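Local coordinates for In2-1 family protein, glutathione transferase lambda3 (Populus trichocarpa, PDB 4PQI), which binds glutathione in a GST fold and, as a Lambda-class enzyme, probably acts as a glutathione-dependent thiol transferase, at residues Phe43-Trp48 with Val186-Ile191; Trp73-Glu76 with Pro81-Val84; Asp117-Glu122 with His162-Gly167. One frame throughout, in Å; residues are numbered along the deposited sequence.

Interaction 1 of 3, residues Phe43-Trp48 with Val186-Ile191. With GSH (glutathione), chain B.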
loop_
_atom_site.group_PDB
_atom_site.type_symbol
_atom_site.label_atom_id
_atom_site.label_comp_id
_atom_site.label_asym_id
_atom_site.label_seq_id
_atom_site.Cartn_x
_atom_site.Cartn_y
_atom_site.Cartn_z
ATOM N N PHE A 43 4.395 -0.672 -2.576
ATOM C CA PHE A 43 3.448 -0.622 -3.698
ATOM C C PHE A 43 2.610 -1.899 -3.705
ATOM O O PHE A 43 1.383 -1.846 -3.841
ATOM C CB PHE A 43 4.155 -0.442 -5.041
ATOM C CG PHE A 43 4.873 0.875 -5.177
ATOM C CD1 PHE A 43 4.183 2.023 -5.547
ATOM C CD2 PHE A 43 6.243 0.960 -4.939
ATOM C CE1 PHE A 43 4.847 3.241 -5.673
ATOM C CE2 PHE A 43 6.909 2.167 -5.063
ATOM C CZ PHE A 43 6.207 3.314 -5.427
ATOM N N ALA A 44 3.280 -3.038 -3.542
ATOM C CA ALA A 44 2.590 -4.318 -3.420
ATOM C C ALA A 44 1.705 -4.373 -2.165
ATOM O O ALA A 44 0.623 -4.960 -2.181
ATOM C CB ALA A 44 3.601 -5.461 -3.408
ATOM N N GLN A 45 2.167 -3.762 -1.076
ATOM C CA GLN A 45 1.379 -3.755 0.145
ATOM C C GLN A 45 -0.011 -3.177 -0.089
ATOM O O GLN A 45 -0.978 -3.682 0.471
ATOM C CB GLN A 45 2.080 -2.985 1.257
ATOM C CG GLN A 45 1.392 -3.129 2.607
ATOM C CD GLN A 45 2.116 -2.386 3.693
ATOM O OE1 GLN A 45 3.082 -1.663 3.421
ATOM N NE2 GLN A 45 1.682 -2.575 4.939
ATOM N N ARG A 46 -0.103 -2.137 -0.919
ATOM C CA ARG A 46 -1.403 -1.590 -1.313
ATOM C C ARG A 46 -2.338 -2.707 -1.768
ATOM O O ARG A 46 -3.459 -2.810 -1.307
ATOM C CB ARG A 46 -1.251 -0.576 -2.438
ATOM C CG ARG A 46 -0.660 0.765 -2.050
ATOM C CD ARG A 46 -0.226 1.517 -3.305
ATOM N NE ARG A 46 0.114 2.923 -3.055
ATOM C CZ ARG A 46 0.641 3.739 -3.966
ATOM N NH1 ARG A 46 0.921 3.287 -5.189
ATOM N NH2 ARG A 46 0.912 5.000 -3.657
ATOM N N VAL A 47 -1.867 -3.557 -2.675
ATOM C CA VAL A 47 -2.744 -4.576 -3.232
ATOM C C VAL A 47 -3.026 -5.645 -2.184
ATOM O O VAL A 47 -4.154 -6.158 -2.078
ATOM C CB VAL A 47 -2.143 -5.206 -4.496
ATOM C CG1 VAL A 47 -3.166 -6.108 -5.162
ATOM C CG2 VAL A 47 -1.680 -4.111 -5.458
ATOM N N TRP A 48 -2.009 -5.956 -1.389
ATOM C CA TRP A 48 -2.141 -6.916 -0.297
ATOM C C TRP A 48 -3.278 -6.562 0.682
ATOM O O TRP A 48 -4.125 -7.395 0.989
ATOM C CB TRP A 48 -0.805 -7.010 0.429
ATOM C CG TRP A 48 -0.674 -8.131 1.404
ATOM C CD1 TRP A 48 -1.614 -9.076 1.725
ATOM C CD2 TRP A 48 0.475 -8.423 2.203
ATOM N NE1 TRP A 48 -1.113 -9.934 2.669
ATOM C CE2 TRP A 48 0.168 -9.556 2.978
ATOM C CE3 TRP A 48 1.736 -7.832 2.337
ATOM C CZ2 TRP A 48 1.081 -10.112 3.876
ATOM C CZ3 TRP A 48 2.636 -8.387 3.221
ATOM C CH2 TRP A 48 2.306 -9.508 3.983
ATOM N N VAL A 186 3.223 6.236 4.388
ATOM C CA VAL A 186 3.179 6.960 5.650
ATOM C C VAL A 186 3.750 6.093 6.773
ATOM O O VAL A 186 4.526 6.583 7.591
ATOM C CB VAL A 186 1.749 7.452 5.993
ATOM C CG1 VAL A 186 1.698 8.010 7.446
ATOM C CG2 VAL A 186 1.289 8.499 4.990
ATOM N N GLU A 187 3.380 4.809 6.788
ATOM C CA GLU A 187 3.928 3.818 7.727
ATOM C C GLU A 187 5.460 3.859 7.766
ATOM O O GLU A 187 6.074 4.027 8.833
ATOM C CB GLU A 187 3.448 2.401 7.338
ATOM C CG GLU A 187 4.200 1.223 7.996
ATOM C CD GLU A 187 3.827 -0.167 7.413
ATOM O OE1 GLU A 187 2.778 -0.305 6.726
ATOM O OE2 GLU A 187 4.596 -1.128 7.659
ATOM N N ARG A 188 6.079 3.714 6.602
ATOM C CA ARG A 188 7.535 3.652 6.519
ATOM C C ARG A 188 8.176 5.013 6.793
ATOM O O ARG A 188 9.166 5.102 7.501
ATOM C CB ARG A 188 7.964 3.116 5.154
ATOM C CG ARG A 188 7.586 1.670 4.952
ATOM C CD ARG A 188 7.611 1.287 3.484
ATOM N NE ARG A 188 7.441 -0.152 3.307
ATOM C CZ ARG A 188 6.284 -0.785 3.474
ATOM N NH1 ARG A 188 5.201 -0.102 3.827
ATOM N NH2 ARG A 188 6.211 -2.099 3.294
ATOM N N LEU A 189 7.593 6.068 6.234
ATOM C CA LEU A 189 8.106 7.418 6.439
ATOM C C LEU A 189 8.074 7.809 7.917
ATOM O O LEU A 189 9.024 8.402 8.430
ATOM C CB LEU A 189 7.345 8.432 5.576
ATOM C CG LEU A 189 7.634 8.319 4.067
ATOM C CD1 LEU A 189 6.682 9.209 3.275
ATOM C CD2 LEU A 189 9.089 8.648 3.732
ATOM N N ASN A 190 6.984 7.455 8.594
ATOM C CA ASN A 190 6.817 7.761 10.002
ATOM C C ASN A 190 7.971 7.163 10.807
ATOM O O ASN A 190 8.611 7.851 11.612
ATOM C CB ASN A 190 5.474 7.221 10.501
ATOM C CG ASN A 190 5.099 7.759 11.860
ATOM O OD1 ASN A 190 5.782 8.630 12.408
ATOM N ND2 ASN A 190 3.999 7.260 12.409
ATOM N N ILE A 191 8.251 5.885 10.570
ATOM C CA ILE A 191 9.339 5.204 11.277
ATOM C C ILE A 191 10.708 5.789 10.937
ATOM O O ILE A 191 11.532 6.034 11.835
ATOM C CB ILE A 191 9.355 3.698 10.964
ATOM C CG1 ILE A 191 8.015 3.057 11.320
ATOM C CG2 ILE A 191 10.469 3.000 11.721
ATOM C CD1 ILE A 191 7.860 1.652 10.759
HETATM N N1 GSH B . 4.678 2.228 -10.125
HETATM C CA1 GSH B . 4.797 0.845 -9.688
HETATM C C1 GSH B . 3.560 0.435 -8.930
HETATM O O11 GSH B . 3.086 -0.720 -9.012
HETATM O O12 GSH B . 2.965 1.260 -8.213
HETATM C CB1 GSH B . 6.053 0.699 -8.832
HETATM C CG1 GSH B . 6.206 -0.692 -8.225
HETATM C CD1 GSH B . 7.637 -0.853 -7.754
HETATM O OE1 GSH B . 8.587 0.133 -8.053
HETATM N N2 GSH B . 7.984 -1.922 -7.044
HETATM C CA2 GSH B . 9.373 -2.061 -6.635
HETATM C C2 GSH B . 10.109 -3.019 -7.529
HETATM O O2 GSH B . 9.446 -4.118 -8.096
HETATM C CB2 GSH B . 9.451 -2.546 -5.191
HETATM S SG2 GSH B . 9.315 -1.187 -4.008
HETATM N N3 GSH B . 11.396 -2.794 -7.740
HETATM C CA3 GSH B . 12.266 -3.867 -8.182
HETATM C C3 GSH B . 12.901 -3.502 -9.500
HETATM O O31 GSH B . 13.656 -4.313 -10.092
HETATM O O32 GSH B . 12.669 -2.378 -10.013
#
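Gln45 meets Glu187 and Arg188 with the two ends of its amide. Gln45 OE1 takes the NH1 of Arg188 at 2.7 Å, in the carbonyl plane and at the edge of the guanidinium. The NH2 of Arg188 makes a second, weak bond to the same oxygen. At the other end Gln45 NE2 donates to Glu187 OE1 at 3.1 Å, and the carboxylate receives it on its syn lone pair. Amide and carboxylate planes stand almost at right angles, 86° apart. With CG anti to the backbone N (chi1 -171°), the extended Gln45 chain carries the amide to helix 177-197. The three polar ends are buried and have further partners. Gln45 NE2 is also bonded to Thr224 OG1, Glu187 to Tyr221 and Thr226 N, and Arg188 to Thr40 O and Pro184 O.

This is a join between the two domains of a GST. Helix 42-54 belongs to the thioredoxin-like N-terminal domain and helix 177-197 to the helical C-terminal one. Between these two segments only the three polar chains touch, and the nearest CA atoms, of Gln45 and Glu187, are 11.0 Å apart. The glutathione side is less enclosed. There Phe43 is partly exposed, its ring edge-to-face with Phe185. Glutathione CB1 lies over the centre of the Phe43 ring, 3.8 Å above its plane, while the thiol SG2 lies at the ring edge.

Interaction 2 of 3, residues Trp73-Glu76 with Pro81-Val84. With GSH (glutathione), chain B.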
loop_
_atom_site.group_PDB
_atom_site.type_symbol
_atom_site.label_atom_id
_atom_site.label_comp_id
_atom_site.label_asym_id
_atom_site.label_seq_id
_atom_site.Cartn_x
_atom_site.Cartn_y
_atom_site.Cartn_z
ATOM N N TRP A 73 12.764 -16.335 -14.225
ATOM C CA TRP A 73 11.504 -16.588 -14.938
ATOM C C TRP A 73 10.466 -15.473 -14.772
ATOM O O TRP A 73 9.493 -15.380 -15.529
ATOM C CB TRP A 73 10.887 -17.955 -14.581
ATOM C CG TRP A 73 10.672 -18.282 -13.117
ATOM C CD1 TRP A 73 11.361 -19.227 -12.383
ATOM C CD2 TRP A 73 9.690 -17.723 -12.212
ATOM N NE1 TRP A 73 10.889 -19.261 -11.093
ATOM C CE2 TRP A 73 9.867 -18.353 -10.960
ATOM C CE3 TRP A 73 8.697 -16.741 -12.336
ATOM C CZ2 TRP A 73 9.085 -18.048 -9.850
ATOM C CZ3 TRP A 73 7.918 -16.428 -11.217
ATOM C CH2 TRP A 73 8.118 -17.085 -9.995
ATOM N N TYR A 74 10.663 -14.620 -13.781
ATOM C CA TYR A 74 9.692 -13.549 -13.567
ATOM C C TYR A 74 9.732 -12.472 -14.692
ATOM O O TYR A 74 8.719 -12.243 -15.364
ATOM C CB TYR A 74 9.782 -12.993 -12.133
ATOM C CG TYR A 74 8.754 -11.928 -11.848
ATOM C CD1 TYR A 74 7.406 -12.254 -11.748
ATOM C CD2 TYR A 74 9.129 -10.602 -11.677
ATOM C CE1 TYR A 74 6.444 -11.286 -11.509
ATOM C CE2 TYR A 74 8.173 -9.611 -11.422
ATOM C CZ TYR A 74 6.835 -9.966 -11.342
ATOM O OH TYR A 74 5.884 -9.022 -11.099
ATOM N N PRO A 75 10.899 -11.837 -14.934
ATOM C CA PRO A 75 10.909 -10.931 -16.087
ATOM C C PRO A 75 10.822 -11.669 -17.415
ATOM O O PRO A 75 10.218 -11.135 -18.345
ATOM C CB PRO A 75 12.268 -10.221 -15.975
ATOM C CG PRO A 75 13.092 -11.116 -15.165
ATOM C CD PRO A 75 12.173 -11.780 -14.189
ATOM N N GLU A 76 11.392 -12.872 -17.499
ATOM C CA GLU A 76 11.424 -13.594 -18.764
ATOM C C GLU A 76 10.072 -14.193 -19.150
ATOM O O GLU A 76 9.710 -14.182 -20.305
ATOM C CB GLU A 76 12.505 -14.683 -18.751
ATOM C CG GLU A 76 13.932 -14.144 -18.707
ATOM C CD GLU A 76 14.996 -15.254 -18.665
ATOM O OE1 GLU A 76 14.658 -16.429 -18.953
ATOM O OE2 GLU A 76 16.167 -14.948 -18.340
ATOM N N PRO A 81 8.128 -5.865 -17.456
ATOM C CA PRO A 81 8.593 -4.683 -16.712
ATOM C C PRO A 81 9.432 -5.023 -15.468
ATOM O O PRO A 81 10.164 -4.165 -14.962
ATOM C CB PRO A 81 7.285 -3.992 -16.312
ATOM C CG PRO A 81 6.328 -4.375 -17.426
ATOM C CD PRO A 81 6.670 -5.819 -17.695
ATOM N N ASN A 82 9.308 -6.257 -14.981
ATOM C CA ASN A 82 10.160 -6.769 -13.905
ATOM C C ASN A 82 10.075 -5.941 -12.619
ATOM O O ASN A 82 11.102 -5.513 -12.064
ATOM C CB ASN A 82 11.620 -6.889 -14.361
ATOM C CG ASN A 82 12.437 -7.796 -13.444
ATOM O OD1 ASN A 82 11.880 -8.491 -12.600
ATOM N ND2 ASN A 82 13.761 -7.786 -13.610
ATOM N N LYS A 83 8.840 -5.702 -12.184
ATOM C CA LYS A 83 8.548 -5.062 -10.907
ATOM C C LYS A 83 7.351 -5.751 -10.282
ATOM O O LYS A 83 6.581 -6.406 -10.986
ATOM C CB LYS A 83 8.190 -3.584 -11.089
ATOM C CG LYS A 83 9.306 -2.700 -11.633
ATOM C CD LYS A 83 8.865 -1.248 -11.635
ATOM C CE LYS A 83 9.843 -0.381 -12.421
ATOM N NZ LYS A 83 11.248 -0.646 -12.017
ATOM N N VAL A 84 7.183 -5.577 -8.969
ATOM C CA VAL A 84 5.990 -6.044 -8.256
ATOM C C VAL A 84 5.232 -4.811 -7.730
ATOM O O VAL A 84 5.841 -3.766 -7.488
ATOM C CB VAL A 84 6.331 -7.050 -7.124
ATOM C CG1 VAL A 84 6.827 -8.368 -7.722
ATOM C CG2 VAL A 84 7.333 -6.484 -6.126
HETATM N N1 GSH B . 4.678 2.228 -10.125
HETATM C CA1 GSH B . 4.797 0.845 -9.688
HETATM C C1 GSH B . 3.560 0.435 -8.930
HETATM O O11 GSH B . 3.086 -0.720 -9.012
HETATM O O12 GSH B . 2.965 1.260 -8.213
HETATM C CB1 GSH B . 6.053 0.699 -8.832
HETATM C CG1 GSH B . 6.206 -0.692 -8.225
HETATM C CD1 GSH B . 7.637 -0.853 -7.754
HETATM O OE1 GSH B . 8.587 0.133 -8.053
HETATM N N2 GSH B . 7.984 -1.922 -7.044
HETATM C CA2 GSH B . 9.373 -2.061 -6.635
HETATM C C2 GSH B . 10.109 -3.019 -7.529
HETATM O O2 GSH B . 9.446 -4.118 -8.096
HETATM C CB2 GSH B . 9.451 -2.546 -5.191
HETATM S SG2 GSH B . 9.315 -1.187 -4.008
HETATM N N3 GSH B . 11.396 -2.794 -7.740
HETATM C CA3 GSH B . 12.266 -3.867 -8.182
HETATM C C3 GSH B . 12.901 -3.502 -9.500
HETATM O O31 GSH B . 13.656 -4.313 -10.092
HETATM O O32 GSH B . 12.669 -2.378 -10.013
#
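Tyr74 donates its phenol OH to the backbone O of Lys83 at 2.7 Å, the one hydrogen bond between the two segments. The oxygen lies at the ring edge, but the phenol approaches it from above the carbonyl plane, 40° out. The same OH is bonded to Ser86 OG. A chi1 of -177° turns the Tyr74 ring away from its own backbone N and over to residues 81-84.

Van der Waals contacts fill in around this bond. Val84 CG1 comes within 4.0 Å of Tyr74 CZ, obliquely to the ring. The Asn82 amide lies beside the Pro75 ring, with Asn82 CG 3.5 Å from Pro75 CB. Asn82 OD1 also nears the Tyr74 ring edge, but its polar partner is Arg70 NH1, which itself binds glutathione.

The ligand is held on the other side. Val84 N gives a hydrogen bond to glutathione O2 at 2.8 Å, and Val84 O accepts from glutathione N2 at 2.9 Å. This antiparallel backbone pairing is characteristic of the glutathione site of thioredoxin-like GST domains. Lys83 NZ reaches the glycyl carboxylate O32 of the ligand at 3.0 Å.

Helix 73-78 thus lies behind the binding loop, and through Pro85 the loop leads into strand 86-89, an inner strand of the four-stranded sheet.

Interaction 3 of 3, residues Asp117-Glu122 with His162-Gly167. With CA (calcium ion), chain D; CA (calcium ion), chain C.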
loop_
_atom_site.group_PDB
_atom_site.type_symbol
_atom_site.label_atom_id
_atom_site.label_comp_id
_atom_site.label_asym_id
_atom_site.label_seq_id
_atom_site.Cartn_x
_atom_site.Cartn_y
_atom_site.Cartn_z
ATOM N N ASP A 117 -21.037 8.303 -3.002
ATOM C CA ASP A 117 -21.104 9.765 -3.034
ATOM C C ASP A 117 -20.171 10.350 -4.097
ATOM O O ASP A 117 -18.946 10.179 -4.022
ATOM C CB ASP A 117 -20.748 10.334 -1.649
ATOM C CG ASP A 117 -21.028 11.831 -1.519
ATOM O OD1 ASP A 117 -20.936 12.580 -2.516
ATOM O OD2 ASP A 117 -21.329 12.268 -0.390
ATOM N N PRO A 118 -20.753 11.049 -5.086
ATOM C CA PRO A 118 -20.050 11.658 -6.219
ATOM C C PRO A 118 -18.960 12.650 -5.812
ATOM O O PRO A 118 -17.923 12.692 -6.485
ATOM C CB PRO A 118 -21.162 12.400 -6.959
ATOM C CG PRO A 118 -22.399 11.686 -6.591
ATOM C CD PRO A 118 -22.203 11.277 -5.165
ATOM N N ALA A 119 -19.187 13.439 -4.760
ATOM C CA ALA A 119 -18.165 14.379 -4.295
ATOM C C ALA A 119 -16.965 13.644 -3.700
ATOM O O ALA A 119 -15.821 14.085 -3.822
ATOM C CB ALA A 119 -18.737 15.364 -3.287
ATOM N N LYS A 120 -17.231 12.525 -3.041
ATOM C CA LYS A 120 -16.162 11.714 -2.480
ATOM C C LYS A 120 -15.364 11.003 -3.580
ATOM O O LYS A 120 -14.136 10.929 -3.508
ATOM C CB LYS A 120 -16.741 10.727 -1.477
ATOM C CG LYS A 120 -17.443 11.419 -0.329
ATOM C CD LYS A 120 -17.778 10.438 0.773
ATOM C CE LYS A 120 -18.373 11.163 1.964
ATOM N NZ LYS A 120 -18.425 10.275 3.147
ATOM N N LYS A 121 -16.068 10.524 -4.606
ATOM C CA LYS A 121 -15.445 9.920 -5.787
ATOM C C LYS A 121 -14.488 10.895 -6.462
ATOM O O LYS A 121 -13.390 10.515 -6.872
ATOM C CB LYS A 121 -16.507 9.497 -6.808
ATOM C CG LYS A 121 -17.465 8.406 -6.350
ATOM C CD LYS A 121 -16.946 7.009 -6.667
ATOM C CE LYS A 121 -16.988 6.707 -8.163
ATOM N NZ LYS A 121 -16.583 5.292 -8.462
ATOM N N GLU A 122 -14.916 12.147 -6.609
ATOM C CA GLU A 122 -14.034 13.164 -7.174
ATOM C C GLU A 122 -12.795 13.465 -6.320
ATOM O O GLU A 122 -11.689 13.596 -6.850
ATOM C CB GLU A 122 -14.794 14.451 -7.482
ATOM C CG GLU A 122 -15.432 14.405 -8.854
ATOM C CD GLU A 122 -14.508 13.777 -9.887
ATOM O OE1 GLU A 122 -13.447 14.376 -10.182
ATOM O OE2 GLU A 122 -14.829 12.677 -10.391
ATOM N N HIS A 162 -9.343 17.269 6.440
ATOM C CA HIS A 162 -10.376 18.211 6.891
ATOM C C HIS A 162 -11.535 18.352 5.894
ATOM O O HIS A 162 -12.527 19.018 6.184
ATOM C CB HIS A 162 -9.772 19.599 7.155
ATOM C CG HIS A 162 -9.093 19.727 8.481
ATOM N ND1 HIS A 162 -9.759 20.127 9.620
ATOM C CD2 HIS A 162 -7.809 19.510 8.852
ATOM C CE1 HIS A 162 -8.916 20.149 10.635
ATOM N NE2 HIS A 162 -7.727 19.774 10.198
ATOM N N LYS A 163 -11.428 17.728 4.724
ATOM C CA LYS A 163 -12.457 17.903 3.695
ATOM C C LYS A 163 -13.815 17.275 4.107
ATOM O O LYS A 163 -14.853 17.933 4.098
ATOM C CB LYS A 163 -11.949 17.353 2.349
ATOM C CG LYS A 163 -12.956 17.413 1.203
ATOM C CD LYS A 163 -12.782 18.648 0.350
ATOM C CE LYS A 163 -13.544 18.517 -0.967
ATOM N NZ LYS A 163 -13.234 19.642 -1.897
ATOM N N PHE A 164 -13.802 16.003 4.482
ATOM C CA PHE A 164 -15.029 15.312 4.859
ATOM C C PHE A 164 -15.080 15.092 6.377
ATOM O O PHE A 164 -14.191 14.452 6.957
ATOM C CB PHE A 164 -15.180 13.998 4.055
ATOM C CG PHE A 164 -15.324 14.225 2.569
ATOM C CD1 PHE A 164 -16.513 14.715 2.044
ATOM C CD2 PHE A 164 -14.259 13.991 1.702
ATOM C CE1 PHE A 164 -16.653 14.948 0.674
ATOM C CE2 PHE A 164 -14.385 14.224 0.331
ATOM C CZ PHE A 164 -15.594 14.708 -0.185
ATOM N N ASP A 165 -16.113 15.636 7.018
ATOM C CA ASP A 165 -16.184 15.630 8.482
ATOM C C ASP A 165 -17.080 14.554 9.086
ATOM O O ASP A 165 -17.532 14.674 10.223
ATOM C CB ASP A 165 -16.604 17.001 8.992
ATOM C CG ASP A 165 -15.609 18.067 8.626
ATOM O OD1 ASP A 165 -14.476 17.698 8.235
ATOM O OD2 ASP A 165 -15.954 19.252 8.727
ATOM N N ASP A 166 -17.308 13.495 8.329
ATOM C CA ASP A 166 -18.136 12.397 8.803
ATOM C C ASP A 166 -17.287 11.191 9.226
ATOM O O ASP A 166 -17.812 10.100 9.424
ATOM C CB ASP A 166 -19.129 11.985 7.715
ATOM C CG ASP A 166 -18.451 11.691 6.384
ATOM O OD1 ASP A 166 -18.631 10.577 5.855
ATOM O OD2 ASP A 166 -17.744 12.575 5.858
ATOM N N GLY A 167 -15.978 11.388 9.363
ATOM C CA GLY A 167 -15.104 10.314 9.809
ATOM C C GLY A 167 -13.638 10.605 9.558
ATOM O O GLY A 167 -13.305 11.583 8.890
HETATM CA CA CA D . -13.904 20.142 7.738
HETATM CA CA CA C . -12.544 13.989 8.695
HETATM O O HOH W 1 -12.589 19.891 9.901
HETATM O O HOH W 2 -12.472 16.344 9.078
HETATM O O HOH W 3 -10.550 13.647 9.798
HETATM O O HOH W 4 -13.896 13.941 10.852
HETATM O O HOH W 5 -11.334 12.834 6.857
#
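Lys120 and Asp166 form a salt bridge, with NZ 2.7 Å from OD1. The ammonium meets the carboxylate on its syn side, 22° out of the plane, and the two side chains come from opposite directions. Each charge has further company. Lys120 NZ is also hydrogen-bonded to Leu171 O, and Asp166 OD1 also accepts from Lys173 N.

The apolar part of the same lysine covers Phe164. Lys120 CG makes a CH-pi contact, 3.9 Å from the centroid of the Phe164 ring and 20° off the normal. The opposite face of the ring carries Lys163 CG, so the ring is sandwiched between two aliphatic chains. At the ring edge, Phe164 CZ is 3.7 Å from Ala119 O. Lys120 CG lies anti to the carbonyl carbon (chi1 -60°) and the chain beyond is extended, which takes it across the ring to Asp166. Replacing Lys120 by an alanine is likely to cost Phe164 its CH-pi contact and leave Asp166 without its charged mate.

Asp117 is the N-cap of the helix, its OD1 accepting from Ala119 N at 3.0 Å.

Two calcium ions are bound by the loop. One takes His162 O, both carboxylate oxygens of Asp165, a water also bonded to His162 ND1, and two atoms from elsewhere in the structure. The other takes Phe164 O at 2.4 Å and Gly167 O at 2.5 Å, together with four waters. One of these waters donates to Asp165 OD1, so the two sites are linked. The backbone angles of Gly167 would jam a side chain against the preceding carbonyl.

The contact therefore sets the first turn of helix 118-139 against the loop that leaves helix 151-160 and leads on to helix 177-197.

Overall arrangement
Following the chain from the N terminus, the first segment met is 43-48, on helix 42-54. Its partner lies 138 residues on, in helix 177-197, so interaction 1 closes a long loop joining the thioredoxin-like and helical domains. Both other contacts nest inside that loop. Interaction 2 closes first, a short local turn between helix 73-78 and the segment before strand 86-89. Interaction 3 follows in series within the C-terminal domain, joining the start of helix 118-139 to the loop after helix 151-160. Glutathione touches interaction 1 chiefly by its gamma-glutamyl part and interaction 2 by its cysteinyl and glycyl parts. Interaction 3 lies about 38 Å from interaction 2 between centres, across the middle of the chain.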